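Local coordinates for phytoene synthase (Enterococcus hirae, PDB 5IYS), which binds magnesium and a farnesyl thiodiphosphate inhibitor and probably joins prenyl diphosphates head to head, as squalene and phytoene synthases do, at residues R257-S262 and K267-H272. Residues are numbered along the deposited sequence; the frame is centred on the assembly and turned at random.
Sequences RKQHYS and KNKVSH. With SO4 (sulfate ion), chain C.
Q259 and K269 meet because each first torsion sets CG beside its own backbone N (chi1 near -70° in both), after which the glutamine runs out straight while the lysine bends at chi2 and again at chi4. The two chains cross at about a right angle, bridging a gap of 10.2 Å between their CA atoms. Q259 follows the end of helix 236-258, which closes in a Schellman motif: H260, at positive phi, is the C-prime residue, and its N lies 2.8 Å from O of R257. The chain then runs through a loop to helix 272-287 in this all-helical synthase, and one side-chain hydrogen bond spans the two ends of that connection. K269 NZ donates to Q259 OE1 at 3.0 Å, but it stands 35° above the carbonyl plane and so misses a lone-pair direction. D265 forms a salt bridge with the same ammonium, which probably offsets its charge. At the other end of the amide, Q259 NE2 reaches S262 OG at 2.9 Å; that oxygen lies essentially in the amide plane, although the bond is bent at the hydrogen (146°). The two bonds are consistent with the amide as modelled, oxygen to the ammonium and nitrogen to the serine. Only 77 Å² is buried, consistent with a small polar surface contact. Two residues before K269, K267 turns into the ligand pocket, where NZ forms a salt bridge with the bound thiodiphosphate. Further along, S271 is the N-cap of helix 272-287; its OG bonds to R274 N and gives its hydrogen to O4 of a sulfate, probably from the crystallisation liquor, at 2.8 Å.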
# COMPACT_ATOMS: atom_id res chain seq x y z
N ARG A 257 -11.47 -12.96 -9.55
CA ARG A 257 -12.40 -13.29 -10.62
C ARG A 257 -12.21 -14.73 -11.11
O ARG A 257 -13.17 -15.48 -11.24
CB ARG A 257 -12.24 -12.31 -11.78
CG ARG A 257 -12.68 -10.91 -11.48
CD ARG A 257 -12.25 -10.00 -12.60
NE ARG A 257 -12.82 -8.66 -12.48
CZ ARG A 257 -12.12 -7.54 -12.52
NH1 ARG A 257 -10.81 -7.60 -12.75
NH2 ARG A 257 -12.72 -6.36 -12.44
N LYS A 258 -10.96 -15.15 -11.35
CA LYS A 258 -10.70 -16.48 -11.90
C LYS A 258 -11.15 -17.56 -10.93
O LYS A 258 -11.57 -18.63 -11.37
CB LYS A 258 -9.21 -16.69 -12.22
CG LYS A 258 -8.68 -15.88 -13.40
CD LYS A 258 -9.65 -15.84 -14.57
CE LYS A 258 -10.59 -14.63 -14.52
NZ LYS A 258 -9.86 -13.33 -14.63
N GLN A 259 -11.04 -17.30 -9.63
CA GLN A 259 -11.51 -18.23 -8.62
C GLN A 259 -13.00 -18.03 -8.35
O GLN A 259 -13.53 -18.46 -7.32
CB GLN A 259 -10.69 -18.10 -7.34
CG GLN A 259 -9.21 -18.53 -7.51
CD GLN A 259 -8.38 -18.32 -6.25
OE1 GLN A 259 -7.17 -18.59 -6.22
NE2 GLN A 259 -9.01 -17.76 -5.22
N HIS A 260 -13.66 -17.37 -9.29
CA HIS A 260 -15.11 -17.18 -9.29
C HIS A 260 -15.61 -16.44 -8.04
O HIS A 260 -16.66 -16.79 -7.47
CB HIS A 260 -15.86 -18.50 -9.54
CG HIS A 260 -15.26 -19.35 -10.62
ND1 HIS A 260 -15.24 -18.97 -11.95
CD2 HIS A 260 -14.63 -20.55 -10.55
CE1 HIS A 260 -14.60 -19.89 -12.65
NE2 HIS A 260 -14.22 -20.85 -11.83
N TYR A 261 -14.89 -15.38 -7.67
CA TYR A 261 -15.27 -14.53 -6.56
C TYR A 261 -15.26 -15.30 -5.24
O TYR A 261 -16.22 -15.23 -4.47
CB TYR A 261 -16.62 -13.89 -6.83
CG TYR A 261 -16.64 -13.11 -8.12
CD1 TYR A 261 -16.03 -11.86 -8.21
CD2 TYR A 261 -17.07 -13.71 -9.29
CE1 TYR A 261 -15.98 -11.18 -9.42
CE2 TYR A 261 -17.06 -13.03 -10.49
CZ TYR A 261 -16.52 -11.77 -10.56
OH TYR A 261 -16.53 -11.12 -11.78
N SER A 262 -14.22 -16.08 -5.03
CA SER A 262 -13.93 -16.61 -3.69
C SER A 262 -13.66 -15.47 -2.70
O SER A 262 -12.97 -14.49 -3.03
CB SER A 262 -12.72 -17.53 -3.76
OG SER A 262 -11.61 -16.85 -4.33
N LYS A 267 -4.78 -14.58 -1.03
CA LYS A 267 -3.44 -14.01 -0.90
C LYS A 267 -2.41 -14.95 -1.51
O LYS A 267 -2.61 -16.18 -1.52
CB LYS A 267 -3.09 -13.78 0.57
CG LYS A 267 -3.83 -12.64 1.24
CD LYS A 267 -3.38 -12.51 2.70
CE LYS A 267 -4.51 -11.95 3.56
NZ LYS A 267 -4.14 -10.75 4.41
N ASN A 268 -1.29 -14.38 -1.94
CA ASN A 268 -0.16 -15.18 -2.38
C ASN A 268 -0.61 -16.10 -3.50
O ASN A 268 -0.15 -17.24 -3.60
CB ASN A 268 0.39 -16.01 -1.21
CG ASN A 268 0.91 -15.15 -0.08
OD1 ASN A 268 1.68 -14.21 -0.28
ND2 ASN A 268 0.50 -15.48 1.14
N LYS A 269 -1.53 -15.61 -4.34
CA LYS A 269 -2.03 -16.42 -5.46
C LYS A 269 -1.46 -16.01 -6.81
O LYS A 269 -1.70 -16.69 -7.81
CB LYS A 269 -3.56 -16.43 -5.52
CG LYS A 269 -4.22 -17.26 -4.43
CD LYS A 269 -3.86 -18.73 -4.60
CE LYS A 269 -4.53 -19.59 -3.54
NZ LYS A 269 -5.90 -20.00 -3.96
N VAL A 270 -0.76 -14.88 -6.85
CA VAL A 270 -0.01 -14.49 -8.04
C VAL A 270 1.34 -15.20 -8.11
O VAL A 270 2.24 -14.95 -7.31
CB VAL A 270 0.16 -12.97 -8.12
CG1 VAL A 270 0.88 -12.56 -9.41
CG2 VAL A 270 -1.22 -12.30 -8.03
N SER A 271 1.50 -16.09 -9.08
CA SER A 271 2.70 -16.91 -9.11
C SER A 271 3.92 -16.07 -9.49
O SER A 271 3.83 -14.97 -10.09
CB SER A 271 2.53 -18.12 -10.04
OG SER A 271 2.46 -17.66 -11.38
N HIS A 272 5.08 -16.59 -9.11
CA HIS A 272 6.34 -16.02 -9.59
C HIS A 272 6.32 -15.96 -11.11
O HIS A 272 6.78 -14.99 -11.71
CB HIS A 272 7.51 -16.88 -9.13
CG HIS A 272 8.82 -16.45 -9.70
ND1 HIS A 272 9.37 -17.04 -10.82
CD2 HIS A 272 9.64 -15.42 -9.37
CE1 HIS A 272 10.52 -16.44 -11.11
NE2 HIS A 272 10.72 -15.48 -10.22
S SO4 C . 0.04 -19.08 -13.26
O1 SO4 C . -0.78 -20.19 -13.77
O2 SO4 C . -0.33 -18.79 -11.88
O3 SO4 C . -0.13 -17.90 -14.10
O4 SO4 C . 1.44 -19.49 -13.26